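Long-range contacts in endo-polygalacturonase (Pectobacterium carotovorum subsp. carotovorum, PDB 1BHE), which hydrolyses the alpha-1,4 bonds between galacturonic acid units of polygalacturonic acid in plant cell walls, helping this bacterium macerate and soft-rot plant tissue: residues T163-S168 and A187-I192; D183-W188 and K210-A215; I214-I219 and I242-F247. One frame throughout, in Å; residues are numbered along the deposited sequence.

Contact 1: T163-S168 and A187-I192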
ATOM      1  N   THR A 163      11.244  -7.751   4.400  1.00  3.83           N
ATOM      2  CA  THR A 163      10.890  -7.118   5.665  1.00  4.67           C
ATOM      3  C   THR A 163      10.906  -5.592   5.559  1.00  5.19           C
ATOM      4  O   THR A 163      11.843  -5.030   5.004  1.00  4.24           O
ATOM      5  CB  THR A 163      11.896  -7.516   6.776  1.00  5.05           C
ATOM      6  OG1 THR A 163      11.812  -8.928   6.999  1.00  4.84           O
ATOM      7  CG2 THR A 163      11.592  -6.781   8.080  1.00  6.22           C
ATOM      8  N   LEU A 164       9.897  -4.941   6.104  1.00  4.86           N
ATOM      9  CA  LEU A 164       9.789  -3.491   6.187  1.00  5.28           C
ATOM     10  C   LEU A 164       9.578  -3.184   7.681  1.00  5.87           C
ATOM     11  O   LEU A 164       8.504  -3.523   8.184  1.00  5.42           O
ATOM     12  CB  LEU A 164       8.573  -2.987   5.431  1.00  6.13           C
ATOM     13  CG  LEU A 164       8.582  -1.741   4.571  1.00  7.81           C
ATOM     14  CD1 LEU A 164       7.211  -1.064   4.558  1.00  7.02           C
ATOM     15  CD2 LEU A 164       9.679  -0.743   4.892  1.00  7.33           C
ATOM     16  N   TYR A 165      10.576  -2.626   8.360  1.00  5.78           N
ATOM     17  CA  TYR A 165      10.445  -2.480   9.807  1.00  6.27           C
ATOM     18  C   TYR A 165      10.857  -1.155  10.421  1.00  6.73           C
ATOM     19  O   TYR A 165      11.922  -0.636  10.093  1.00  5.83           O
ATOM     20  CB  TYR A 165      11.369  -3.557  10.421  1.00  6.33           C
ATOM     21  CG  TYR A 165      11.441  -3.556  11.934  1.00  7.30           C
ATOM     22  CD1 TYR A 165      10.329  -3.803  12.720  1.00  7.07           C
ATOM     23  CD2 TYR A 165      12.660  -3.314  12.565  1.00  7.25           C
ATOM     24  CE1 TYR A 165      10.418  -3.809  14.105  1.00  7.77           C
ATOM     25  CE2 TYR A 165      12.760  -3.327  13.946  1.00  8.24           C
ATOM     26  CZ  TYR A 165      11.635  -3.567  14.706  1.00  8.44           C
ATOM     27  OH  TYR A 165      11.737  -3.574  16.087  1.00  8.82           O
ATOM     28  N   ASN A 166      10.057  -0.702  11.392  1.00  7.17           N
ATOM     29  CA  ASN A 166      10.435   0.460  12.202  1.00  8.18           C
ATOM     30  C   ASN A 166      10.907   1.608  11.337  1.00  7.30           C
ATOM     31  O   ASN A 166      12.018   2.086  11.530  1.00  8.15           O
ATOM     32  CB  ASN A 166      11.539  -0.042  13.144  1.00  8.85           C
ATOM     33  CG  ASN A 166      11.970   0.918  14.232  1.00 10.62           C
ATOM     34  OD1 ASN A 166      11.188   1.757  14.673  1.00 11.55           O
ATOM     35  ND2 ASN A 166      13.231   0.807  14.648  1.00 10.47           N
ATOM     36  N   VAL A 167      10.106   2.069  10.386  1.00  7.86           N
ATOM     37  CA  VAL A 167      10.520   3.127   9.466  1.00  7.07           C
ATOM     38  C   VAL A 167       9.374   4.025   9.052  1.00  6.98           C
ATOM     39  O   VAL A 167       8.211   3.612   9.077  1.00  7.10           O
ATOM     40  CB  VAL A 167      11.157   2.407   8.246  1.00  7.46           C
ATOM     41  CG1 VAL A 167      10.119   1.537   7.535  1.00  6.54           C
ATOM     42  CG2 VAL A 167      11.796   3.376   7.272  1.00  6.79           C
ATOM     43  N   SER A 168       9.661   5.269   8.666  1.00  7.14           N
ATOM     44  CA  SER A 168       8.625   6.196   8.234  1.00  7.05           C
ATOM     45  C   SER A 168       8.735   6.441   6.723  1.00  7.03           C
ATOM     46  O   SER A 168       9.819   6.622   6.187  1.00  6.56           O
ATOM     47  CB  SER A 168       8.671   7.551   8.947  1.00  7.51           C
ATOM     48  OG  SER A 168       8.474   7.403  10.348  1.00  7.51           O
ATOM     49  N   ALA A 187       5.408  -6.108   7.207  1.00  5.11           N
ATOM     50  CA  ALA A 187       5.556  -4.683   7.497  1.00  5.20           C
ATOM     51  C   ALA A 187       5.186  -4.547   8.987  1.00  5.95           C
ATOM     52  O   ALA A 187       4.100  -4.976   9.375  1.00  5.60           O
ATOM     53  CB  ALA A 187       4.687  -3.805   6.631  1.00  5.45           C
ATOM     54  N   TRP A 188       6.116  -4.086   9.802  1.00  6.49           N
ATOM     55  CA  TRP A 188       5.902  -4.024  11.255  1.00  7.10           C
ATOM     56  C   TRP A 188       6.442  -2.704  11.780  1.00  6.69           C
ATOM     57  O   TRP A 188       7.547  -2.306  11.417  1.00  6.17           O
ATOM     58  CB  TRP A 188       6.623  -5.206  11.882  1.00  7.18           C
ATOM     59  CG  TRP A 188       6.390  -5.478  13.332  1.00  8.31           C
ATOM     60  CD1 TRP A 188       6.553  -4.626  14.385  1.00  8.25           C
ATOM     61  CD2 TRP A 188       5.968  -6.732  13.893  1.00  8.91           C
ATOM     62  NE1 TRP A 188       6.251  -5.264  15.566  1.00  8.80           N
ATOM     63  CE2 TRP A 188       5.889  -6.561  15.288  1.00  9.27           C
ATOM     64  CE3 TRP A 188       5.657  -7.981  13.344  1.00  9.41           C
ATOM     65  CZ2 TRP A 188       5.501  -7.591  16.140  1.00  9.46           C
ATOM     66  CZ3 TRP A 188       5.271  -9.002  14.192  1.00  9.81           C
ATOM     67  CH2 TRP A 188       5.204  -8.802  15.580  1.00  9.95           C
ATOM     68  N   LYS A 189       5.640  -1.960  12.535  1.00  6.84           N
ATOM     69  CA  LYS A 189       6.056  -0.634  12.993  1.00  7.62           C
ATOM     70  C   LYS A 189       6.397   0.268  11.813  1.00  7.24           C
ATOM     71  O   LYS A 189       7.339   1.048  11.843  1.00  7.27           O
ATOM     72  CB  LYS A 189       7.201  -0.721  14.006  1.00  8.51           C
ATOM     73  CG  LYS A 189       6.673  -0.980  15.420  1.00  9.83           C
ATOM     74  CD  LYS A 189       7.782  -1.381  16.380  1.00 11.02           C
ATOM     75  CE  LYS A 189       7.236  -1.584  17.797  1.00 12.09           C
ATOM     76  NZ  LYS A 189       8.280  -2.195  18.682  1.00 12.39           N
ATOM     77  N   THR A 190       5.590   0.188  10.754  1.00  7.69           N
ATOM     78  CA  THR A 190       5.781   1.012   9.569  1.00  7.58           C
ATOM     79  C   THR A 190       4.862   2.223   9.709  1.00  7.48           C
ATOM     80  O   THR A 190       3.674   2.046   9.987  1.00  8.09           O
ATOM     81  CB  THR A 190       5.451   0.258   8.270  1.00  7.33           C
ATOM     82  OG1 THR A 190       6.445  -0.750   8.034  1.00  8.00           O
ATOM     83  CG2 THR A 190       5.439   1.192   7.069  1.00  7.37           C
ATOM     84  N   THR A 191       5.422   3.418   9.565  1.00  6.63           N
ATOM     85  CA  THR A 191       4.596   4.625   9.614  1.00  7.19           C
ATOM     86  C   THR A 191       4.496   5.202   8.208  1.00  7.07           C
ATOM     87  O   THR A 191       5.527   5.376   7.566  1.00  6.79           O
ATOM     88  CB  THR A 191       5.174   5.677  10.582  1.00  7.03           C
ATOM     89  OG1 THR A 191       5.091   5.125  11.906  1.00  7.56           O
ATOM     90  CG2 THR A 191       4.378   6.973  10.540  1.00  7.75           C
ATOM     91  N   ILE A 192       3.284   5.452   7.733  1.00  7.30           N
ATOM     92  CA  ILE A 192       3.065   6.056   6.424  1.00  7.25           C
ATOM     93  C   ILE A 192       2.282   7.358   6.641  1.00  8.30           C
ATOM     94  O   ILE A 192       1.227   7.331   7.285  1.00  8.62           O
ATOM     95  CB  ILE A 192       2.306   5.143   5.447  1.00  7.01           C
ATOM     96  CG1 ILE A 192       3.261   4.093   4.866  1.00  6.72           C
ATOM     97  CG2 ILE A 192       1.659   5.911   4.294  1.00  6.40           C
ATOM     98  CD1 ILE A 192       2.554   2.868   4.318  1.00  7.27           C
TER

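Contact 2: D183-W188 and K210-A215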
ATOM      1  N   ASP A 183       6.015 -13.973  -2.190  1.00  6.13           N
ATOM      2  CA  ASP A 183       5.591 -14.807  -1.069  1.00  6.96           C
ATOM      3  C   ASP A 183       6.361 -14.448   0.196  1.00  5.72           C
ATOM      4  O   ASP A 183       7.555 -14.726   0.282  1.00  5.46           O
ATOM      5  CB  ASP A 183       5.843 -16.261  -1.463  1.00  7.93           C
ATOM      6  CG  ASP A 183       5.443 -17.310  -0.459  1.00  9.80           C
ATOM      7  OD1 ASP A 183       5.257 -17.026   0.744  1.00  9.55           O
ATOM      8  OD2 ASP A 183       5.321 -18.485  -0.887  1.00 10.88           O
ATOM      9  N   GLY A 184       5.671 -13.860   1.166  1.00  5.34           N
ATOM     10  CA  GLY A 184       6.350 -13.537   2.429  1.00  4.15           C
ATOM     11  C   GLY A 184       6.727 -12.062   2.469  1.00  4.08           C
ATOM     12  O   GLY A 184       7.727 -11.646   1.893  1.00  4.23           O
ATOM     13  N   PHE A 185       5.889 -11.266   3.122  1.00  4.43           N
ATOM     14  CA  PHE A 185       6.140  -9.838   3.281  1.00  4.30           C
ATOM     15  C   PHE A 185       5.640  -9.448   4.670  1.00  4.54           C
ATOM     16  O   PHE A 185       4.490  -9.729   4.996  1.00  4.63           O
ATOM     17  CB  PHE A 185       5.441  -8.990   2.220  1.00  5.28           C
ATOM     18  CG  PHE A 185       5.475  -7.509   2.472  1.00  6.71           C
ATOM     19  CD1 PHE A 185       6.618  -6.771   2.205  1.00  7.66           C
ATOM     20  CD2 PHE A 185       4.372  -6.852   2.984  1.00  6.81           C
ATOM     21  CE1 PHE A 185       6.655  -5.407   2.431  1.00  8.12           C
ATOM     22  CE2 PHE A 185       4.406  -5.487   3.214  1.00  8.05           C
ATOM     23  CZ  PHE A 185       5.543  -4.753   2.935  1.00  7.19           C
ATOM     24  N   THR A 186       6.513  -8.828   5.442  1.00  4.86           N
ATOM     25  CA  THR A 186       6.149  -8.382   6.785  1.00  5.08           C
ATOM     26  C   THR A 186       6.444  -6.885   6.920  1.00  5.48           C
ATOM     27  O   THR A 186       7.596  -6.479   6.758  1.00  4.49           O
ATOM     28  CB  THR A 186       6.937  -9.145   7.863  1.00  5.75           C
ATOM     29  OG1 THR A 186       6.550 -10.529   7.853  1.00  6.21           O
ATOM     30  CG2 THR A 186       6.679  -8.597   9.266  1.00  5.86           C
ATOM     31  N   ALA A 187       5.408  -6.108   7.207  1.00  5.11           N
ATOM     32  CA  ALA A 187       5.556  -4.683   7.497  1.00  5.20           C
ATOM     33  C   ALA A 187       5.186  -4.547   8.987  1.00  5.95           C
ATOM     34  O   ALA A 187       4.100  -4.976   9.375  1.00  5.60           O
ATOM     35  CB  ALA A 187       4.687  -3.805   6.631  1.00  5.45           C
ATOM     36  N   TRP A 188       6.116  -4.086   9.802  1.00  6.49           N
ATOM     37  CA  TRP A 188       5.902  -4.024  11.255  1.00  7.10           C
ATOM     38  C   TRP A 188       6.442  -2.704  11.780  1.00  6.69           C
ATOM     39  O   TRP A 188       7.547  -2.306  11.417  1.00  6.17           O
ATOM     40  CB  TRP A 188       6.623  -5.206  11.882  1.00  7.18           C
ATOM     41  CG  TRP A 188       6.390  -5.478  13.332  1.00  8.31           C
ATOM     42  CD1 TRP A 188       6.553  -4.626  14.385  1.00  8.25           C
ATOM     43  CD2 TRP A 188       5.968  -6.732  13.893  1.00  8.91           C
ATOM     44  NE1 TRP A 188       6.251  -5.264  15.566  1.00  8.80           N
ATOM     45  CE2 TRP A 188       5.889  -6.561  15.288  1.00  9.27           C
ATOM     46  CE3 TRP A 188       5.657  -7.981  13.344  1.00  9.41           C
ATOM     47  CZ2 TRP A 188       5.501  -7.591  16.140  1.00  9.46           C
ATOM     48  CZ3 TRP A 188       5.271  -9.002  14.192  1.00  9.81           C
ATOM     49  CH2 TRP A 188       5.204  -8.802  15.580  1.00  9.95           C
ATOM     50  N   LYS A 210       1.347 -13.956  -1.723  1.00  8.10           N
ATOM     51  CA  LYS A 210       0.851 -14.698  -0.573  1.00  9.03           C
ATOM     52  C   LYS A 210       1.727 -14.433   0.656  1.00  7.69           C
ATOM     53  O   LYS A 210       2.847 -13.956   0.542  1.00  6.71           O
ATOM     54  CB  LYS A 210       0.749 -16.201  -0.786  1.00 11.08           C
ATOM     55  CG  LYS A 210       1.654 -16.838  -1.809  1.00 13.87           C
ATOM     56  CD  LYS A 210       1.065 -18.076  -2.467  1.00 15.01           C
ATOM     57  CE  LYS A 210      -0.317 -17.896  -3.051  1.00 15.62           C
ATOM     58  NZ  LYS A 210      -0.407 -17.940  -4.535  1.00 14.58           N
ATOM     59  N   ASN A 211       1.170 -14.789   1.799  1.00  6.87           N
ATOM     60  CA  ASN A 211       1.814 -14.718   3.101  1.00  7.07           C
ATOM     61  C   ASN A 211       2.311 -13.328   3.463  1.00  6.64           C
ATOM     62  O   ASN A 211       3.492 -13.001   3.455  1.00  5.71           O
ATOM     63  CB  ASN A 211       2.930 -15.776   3.170  1.00  7.40           C
ATOM     64  CG  ASN A 211       2.344 -17.173   2.983  1.00  8.13           C
ATOM     65  OD1 ASN A 211       1.332 -17.513   3.602  1.00  8.16           O
ATOM     66  ND2 ASN A 211       2.960 -17.978   2.127  1.00  8.38           N
ATOM     67  N   ILE A 212       1.354 -12.484   3.840  1.00  6.95           N
ATOM     68  CA  ILE A 212       1.562 -11.095   4.195  1.00  7.13           C
ATOM     69  C   ILE A 212       1.147 -10.757   5.625  1.00  6.60           C
ATOM     70  O   ILE A 212       0.036 -11.097   6.037  1.00  6.07           O
ATOM     71  CB  ILE A 212       0.686 -10.179   3.300  1.00  8.06           C
ATOM     72  CG1 ILE A 212       0.792 -10.524   1.817  1.00  8.50           C
ATOM     73  CG2 ILE A 212       1.018  -8.712   3.557  1.00  8.52           C
ATOM     74  CD1 ILE A 212       2.173 -10.442   1.218  1.00  8.50           C
ATOM     75  N   THR A 213       1.990 -10.009   6.328  1.00  6.00           N
ATOM     76  CA  THR A 213       1.639  -9.524   7.657  1.00  6.18           C
ATOM     77  C   THR A 213       1.865  -8.013   7.724  1.00  6.31           C
ATOM     78  O   THR A 213       2.953  -7.541   7.408  1.00  5.69           O
ATOM     79  CB  THR A 213       2.450 -10.178   8.787  1.00  6.47           C
ATOM     80  OG1 THR A 213       2.030 -11.539   8.937  1.00  6.38           O
ATOM     81  CG2 THR A 213       2.248  -9.476  10.126  1.00  5.38           C
ATOM     82  N   ILE A 214       0.834  -7.278   8.123  1.00  5.73           N
ATOM     83  CA  ILE A 214       0.974  -5.834   8.361  1.00  6.39           C
ATOM     84  C   ILE A 214       0.577  -5.635   9.833  1.00  7.04           C
ATOM     85  O   ILE A 214      -0.578  -5.900  10.174  1.00  7.26           O
ATOM     86  CB  ILE A 214       0.148  -4.961   7.420  1.00  6.75           C
ATOM     87  CG1 ILE A 214       0.564  -5.151   5.955  1.00  6.10           C
ATOM     88  CG2 ILE A 214       0.292  -3.492   7.822  1.00  7.20           C
ATOM     89  CD1 ILE A 214      -0.347  -4.506   4.932  1.00  7.92           C
ATOM     90  N   ALA A 215       1.532  -5.297  10.695  1.00  7.42           N
ATOM     91  CA  ALA A 215       1.234  -5.194  12.123  1.00  7.76           C
ATOM     92  C   ALA A 215       1.908  -4.035  12.830  1.00  7.79           C
ATOM     93  O   ALA A 215       2.962  -3.533  12.439  1.00  7.34           O
ATOM     94  CB  ALA A 215       1.656  -6.496  12.817  1.00  7.69           C
TER

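Contact 3: I214-I219 and I242-F247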
ATOM      1  N   ILE A 214       0.834  -7.278   8.123  1.00  5.73           N
ATOM      2  CA  ILE A 214       0.974  -5.834   8.361  1.00  6.39           C
ATOM      3  C   ILE A 214       0.577  -5.635   9.833  1.00  7.04           C
ATOM      4  O   ILE A 214      -0.578  -5.900  10.174  1.00  7.26           O
ATOM      5  CB  ILE A 214       0.148  -4.961   7.420  1.00  6.75           C
ATOM      6  CG1 ILE A 214       0.564  -5.151   5.955  1.00  6.10           C
ATOM      7  CG2 ILE A 214       0.292  -3.492   7.822  1.00  7.20           C
ATOM      8  CD1 ILE A 214      -0.347  -4.506   4.932  1.00  7.92           C
ATOM      9  N   ALA A 215       1.532  -5.297  10.695  1.00  7.42           N
ATOM     10  CA  ALA A 215       1.234  -5.194  12.123  1.00  7.76           C
ATOM     11  C   ALA A 215       1.908  -4.035  12.830  1.00  7.79           C
ATOM     12  O   ALA A 215       2.962  -3.533  12.439  1.00  7.34           O
ATOM     13  CB  ALA A 215       1.656  -6.496  12.817  1.00  7.69           C
ATOM     14  N   TYR A 216       1.247  -3.532  13.878  1.00  8.37           N
ATOM     15  CA  TYR A 216       1.759  -2.434  14.690  1.00  9.40           C
ATOM     16  C   TYR A 216       2.200  -1.240  13.862  1.00  8.61           C
ATOM     17  O   TYR A 216       3.213  -0.599  14.154  1.00  9.19           O
ATOM     18  CB  TYR A 216       2.909  -2.957  15.566  1.00 11.23           C
ATOM     19  CG  TYR A 216       2.427  -4.002  16.555  1.00 13.11           C
ATOM     20  CD1 TYR A 216       1.699  -3.636  17.675  1.00 14.24           C
ATOM     21  CD2 TYR A 216       2.686  -5.351  16.343  1.00 13.84           C
ATOM     22  CE1 TYR A 216       1.242  -4.596  18.572  1.00 15.30           C
ATOM     23  CE2 TYR A 216       2.229  -6.313  17.225  1.00 14.93           C
ATOM     24  CZ  TYR A 216       1.519  -5.926  18.343  1.00 15.52           C
ATOM     25  OH  TYR A 216       1.066  -6.884  19.223  1.00 16.96           O
ATOM     26  N   SER A 217       1.438  -0.922  12.826  1.00  8.13           N
ATOM     27  CA  SER A 217       1.762   0.156  11.910  1.00  8.33           C
ATOM     28  C   SER A 217       0.719   1.261  11.952  1.00  8.79           C
ATOM     29  O   SER A 217      -0.366   1.111  12.511  1.00  8.51           O
ATOM     30  CB  SER A 217       1.938  -0.423  10.498  1.00  8.54           C
ATOM     31  OG  SER A 217       3.053  -1.305  10.468  1.00  8.37           O
ATOM     32  N   ASN A 218       1.082   2.399  11.385  1.00  8.88           N
ATOM     33  CA  ASN A 218       0.241   3.598  11.395  1.00  8.86           C
ATOM     34  C   ASN A 218       0.178   4.162   9.984  1.00  8.43           C
ATOM     35  O   ASN A 218       1.206   4.601   9.461  1.00  7.71           O
ATOM     36  CB  ASN A 218       0.876   4.599  12.367  1.00 10.45           C
ATOM     37  CG  ASN A 218      -0.106   5.707  12.703  1.00 12.39           C
ATOM     38  OD1 ASN A 218      -0.611   6.337  11.776  1.00 12.98           O
ATOM     39  ND2 ASN A 218      -0.374   5.894  13.989  1.00 12.63           N
ATOM     40  N   ILE A 219      -0.985   4.074   9.344  1.00  7.40           N
ATOM     41  CA  ILE A 219      -1.096   4.508   7.951  1.00  7.44           C
ATOM     42  C   ILE A 219      -2.111   5.618   7.738  1.00  7.26           C
ATOM     43  O   ILE A 219      -3.306   5.446   7.963  1.00  8.03           O
ATOM     44  CB  ILE A 219      -1.440   3.313   7.036  1.00  7.70           C
ATOM     45  CG1 ILE A 219      -0.376   2.209   7.138  1.00  8.06           C
ATOM     46  CG2 ILE A 219      -1.570   3.752   5.582  1.00  7.67           C
ATOM     47  CD1 ILE A 219      -0.745   0.919   6.434  1.00  7.37           C
ATOM     48  N   ILE A 242      -3.623  -8.653   9.056  1.00  8.46           N
ATOM     49  CA  ILE A 242      -3.595  -7.213   9.291  1.00  8.86           C
ATOM     50  C   ILE A 242      -3.933  -7.023  10.777  1.00  9.16           C
ATOM     51  O   ILE A 242      -5.098  -7.052  11.163  1.00  9.02           O
ATOM     52  CB  ILE A 242      -4.616  -6.460   8.431  1.00  9.21           C
ATOM     53  CG1 ILE A 242      -4.479  -6.790   6.945  1.00  9.10           C
ATOM     54  CG2 ILE A 242      -4.526  -4.950   8.650  1.00  8.96           C
ATOM     55  CD1 ILE A 242      -3.148  -6.452   6.314  1.00  9.30           C
ATOM     56  N   LEU A 243      -2.911  -6.945  11.622  1.00  9.91           N
ATOM     57  CA  LEU A 243      -3.085  -6.915  13.060  1.00 10.13           C
ATOM     58  C   LEU A 243      -2.503  -5.735  13.817  1.00 10.23           C
ATOM     59  O   LEU A 243      -1.322  -5.406  13.713  1.00  8.17           O
ATOM     60  CB  LEU A 243      -2.406  -8.185  13.633  1.00 10.70           C
ATOM     61  CG  LEU A 243      -2.712  -9.526  12.962  1.00 11.11           C
ATOM     62  CD1 LEU A 243      -1.703 -10.596  13.356  1.00 11.42           C
ATOM     63  CD2 LEU A 243      -4.128  -9.986  13.288  1.00 11.27           C
ATOM     64  N   HIS A 244      -3.270  -5.234  14.797  1.00  9.97           N
ATOM     65  CA  HIS A 244      -2.826  -4.201  15.723  1.00 10.47           C
ATOM     66  C   HIS A 244      -2.349  -2.943  15.006  1.00 10.35           C
ATOM     67  O   HIS A 244      -1.202  -2.512  15.143  1.00 10.33           O
ATOM     68  CB  HIS A 244      -1.719  -4.732  16.649  1.00 11.30           C
ATOM     69  CG  HIS A 244      -2.014  -6.090  17.220  1.00 12.69           C
ATOM     70  ND1 HIS A 244      -3.122  -6.335  18.007  1.00 12.68           N
ATOM     71  CD2 HIS A 244      -1.382  -7.276  17.055  1.00 12.71           C
ATOM     72  CE1 HIS A 244      -3.131  -7.619  18.335  1.00 13.23           C
ATOM     73  NE2 HIS A 244      -2.094  -8.214  17.769  1.00 13.02           N
ATOM     74  N   ASN A 245      -3.233  -2.350  14.207  1.00 10.22           N
ATOM     75  CA  ASN A 245      -2.889  -1.164  13.436  1.00 10.40           C
ATOM     76  C   ASN A 245      -3.788   0.036  13.713  1.00 10.89           C
ATOM     77  O   ASN A 245      -4.891  -0.078  14.243  1.00  9.93           O
ATOM     78  CB  ASN A 245      -2.973  -1.489  11.934  1.00  9.91           C
ATOM     79  CG  ASN A 245      -1.956  -2.532  11.504  1.00  9.85           C
ATOM     80  OD1 ASN A 245      -0.751  -2.290  11.534  1.00  8.97           O
ATOM     81  ND2 ASN A 245      -2.472  -3.692  11.110  1.00  9.80           N
ATOM     82  N   ASP A 246      -3.304   1.196  13.285  1.00 11.04           N
ATOM     83  CA  ASP A 246      -4.018   2.458  13.392  1.00 12.65           C
ATOM     84  C   ASP A 246      -4.067   3.124  12.015  1.00 11.91           C
ATOM     85  O   ASP A 246      -3.000   3.359  11.433  1.00 11.67           O
ATOM     86  CB  ASP A 246      -3.329   3.431  14.349  1.00 14.42           C
ATOM     87  CG  ASP A 246      -3.478   3.051  15.808  1.00 16.74           C
ATOM     88  OD1 ASP A 246      -4.539   3.353  16.396  1.00 18.35           O
ATOM     89  OD2 ASP A 246      -2.542   2.446  16.369  1.00 17.88           O
ATOM     90  N   PHE A 247      -5.250   3.365  11.477  1.00 11.18           N
ATOM     91  CA  PHE A 247      -5.357   4.010  10.168  1.00 11.07           C
ATOM     92  C   PHE A 247      -5.992   5.398  10.330  1.00 11.43           C
ATOM     93  O   PHE A 247      -6.950   5.591  11.085  1.00 10.84           O
ATOM     94  CB  PHE A 247      -6.138   3.187   9.166  1.00 11.12           C
ATOM     95  CG  PHE A 247      -5.566   1.917   8.619  1.00 11.36           C
ATOM     96  CD1 PHE A 247      -4.329   1.421   8.982  1.00 11.87           C
ATOM     97  CD2 PHE A 247      -6.301   1.191   7.689  1.00 11.82           C
ATOM     98  CE1 PHE A 247      -3.827   0.245   8.471  1.00 11.99           C
ATOM     99  CE2 PHE A 247      -5.814   0.012   7.155  1.00 12.22           C
ATOM    100  CZ  PHE A 247      -4.578  -0.461   7.548  1.00 12.00           C
TER
HETATM  101  O   HOH W   1      -0.252   1.108  15.365  1.00 23.08           O

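Contact 1: T163-S168 and A187-I192
Tyr165 turns the edge of its ring toward the face of the five-membered ring of Trp188. The pair is an offset edge-to-face stack, with planes at 62° and centroids 5.9 Å apart. It joins neighbouring coils in the right-handed parallel beta-helix of family 28 glycosyl hydrolases. One face of the Tyr165 ring is occupied by CB of Asn166, which sits over the ring centre. At the ring edge, Tyr165 CE1 lies 4.0 Å from Trp188 CD1. The edge of the Trp188 ring meets CB of Lys189. Both aromatic side chains have CG anti to the backbone N. They therefore run side by side and point the same way.

Each segment turns a corner, at Asn166 and at Lys189. Both corner residues have positive phi, and the two bends lie one above the other, Asn166 against Lys189. Parallel pairing continues on both sides of the corner. Before it, Trp188 N donates to Leu164 O at 2.9 Å. At the corner, Asn166 N donates to Trp188 O at 3.0 Å. The next bond, Val167 N to Lys189 O, is longer and bent, with an angle of 136° at the hydrogen. Beyond it, Thr191 N to Val167 O is nearly straight.

Glu8, from the N-terminal part of the chain, takes a hydrogen bond from Tyr165 OH and a salt bridge from Lys189 NZ. One carboxylate thus holds the ends of two side chains from different coils. On the side of the chain away from the two rings, Leu164 and Thr190 cross at about a right angle. Leu164 CD1 meets both branches of the threonine there, lying 3.6 Å from Thr190 OG1 and 3.8 Å from Thr190 CG2.

Contact 2: D183-W188 and K210-A215
Asn211 reaches across to Asp183, and the two side chains lie side by side, pointing the same way. Asn211 CB passes 3.6 Å from Asp183 OD1 and also lies near Gly184 N. Asn211 CG, placed beside its own backbone N (chi1 -60°), comes 3.7 Å from Asp183 OD1 and aims ND2 at that oxygen. At the tip, Asn211 ND2 donates to Asp183 OD1 at 2.8 Å. The bond is straight, 178° at the hydrogen, and lies in the amide plane. The carboxylate is met differently: the donor stands above its plane. The other tip atom, Asn211 OD1, faces away from this bond and accepts from Ser3 OG and Asn239 ND2. The amide is therefore held at both ends, which fixes its rotation.

Asp183 CG also rests against Lys210 CG at 4.0 Å. The lysine chain bends away beyond that point, and NZ bonds to the backbone O of Glu236. The charged ends of Asp183 and Lys210 do not meet.

Phe185 and Ile212 pack on the inward face. Ile212 CD1 touches Phe185 CB at 3.7 Å, while Ile212 CG2 comes to the edge of the ring, 3.9 Å from Phe185 CD2. Ala187 and Ile214 follow on the same face. On the other face, Trp188 takes the methyl of Ala215 over one side of its ring, toward the rim. Thr186 and Thr213 are buried there, and their hydroxyls bond to Arg4 and Asp2.

Backbone bonds run the full length, among them Thr213 N to Phe185 O and Ala187 N to Thr213 O, both 2.8 Å. The axes of the two short strands come within 4.7 Å and their directions differ by 5°. Parallel strands paired in register from one coil to the next, here with Thr186 over Thr213, are how the wall of a parallel beta-helix is built.

Contact 3: I214-I219 and I242-F247
Ile214-Ile219 and Ile242-Phe247 run parallel and in register on both sides of a bend. Leu243 N donates to Ile214 O at 2.9 Å before it. Beyond it, Asp246 N bonds to Ser217 O, and Ile219 N to Asp246 O.

Asn245 fills the inside of the bend. Its ND2 donates to Ile214 O at 3.1 Å, from above the carbonyl plane; with Leu243 N this makes two donors to that oxygen. Its OD1 accepts from Ser217 N at 2.9 Å. The buried amide thus ties together backbone atoms on both sides of the turn.

Outside the bend, His244 CB sits over one face of the Tyr216 ring, 3.8 Å from the ring centroid, a CH-pi contact. The two rings are nearly parallel but slid apart, and His244 ND1 bonds to Asp269. A water donates to Ser217 O and to Asp246 OD2. In the interior, Ile214 CD1 meets Ile242 CD1 at 3.7 Å, and Ile219 CD1 meets Phe247 CE1 at 3.8 Å.

Across the interior, Val226 of strand 226-230 touches Ile214, Ile219 and Phe247. Strand 253-256 places Met253 against Ile242 and Phe247, and strand 258-273, in the next coil, sets Leu270 against Asn245 and Phe247.

The three contacts follow one another along successive coils of the beta-helix, their centres 10 to 12 Å apart. Contacts 1 and 2 share Ala187 and Trp188 on strand 183-193. Contacts 2 and 3 share Ile214 and Ala215 on strand 210-215. Contact 1 meets contact 3 beyond the bend, where Ile192 N lies 2.8 Å from Asn218 O, a probable hydrogen bond. Outside, Trp188 CE2 packs 3.6 Å from Tyr216 CD2. Contacts 1 and 2 lie away from the probable catalytic residues. Contact 3 is nearer: the Phe247 side chain is about 9 Å from that of His251, a probable active-site residue, and Ile219 about 10 Å from that of Asp223, the predicted proton donor.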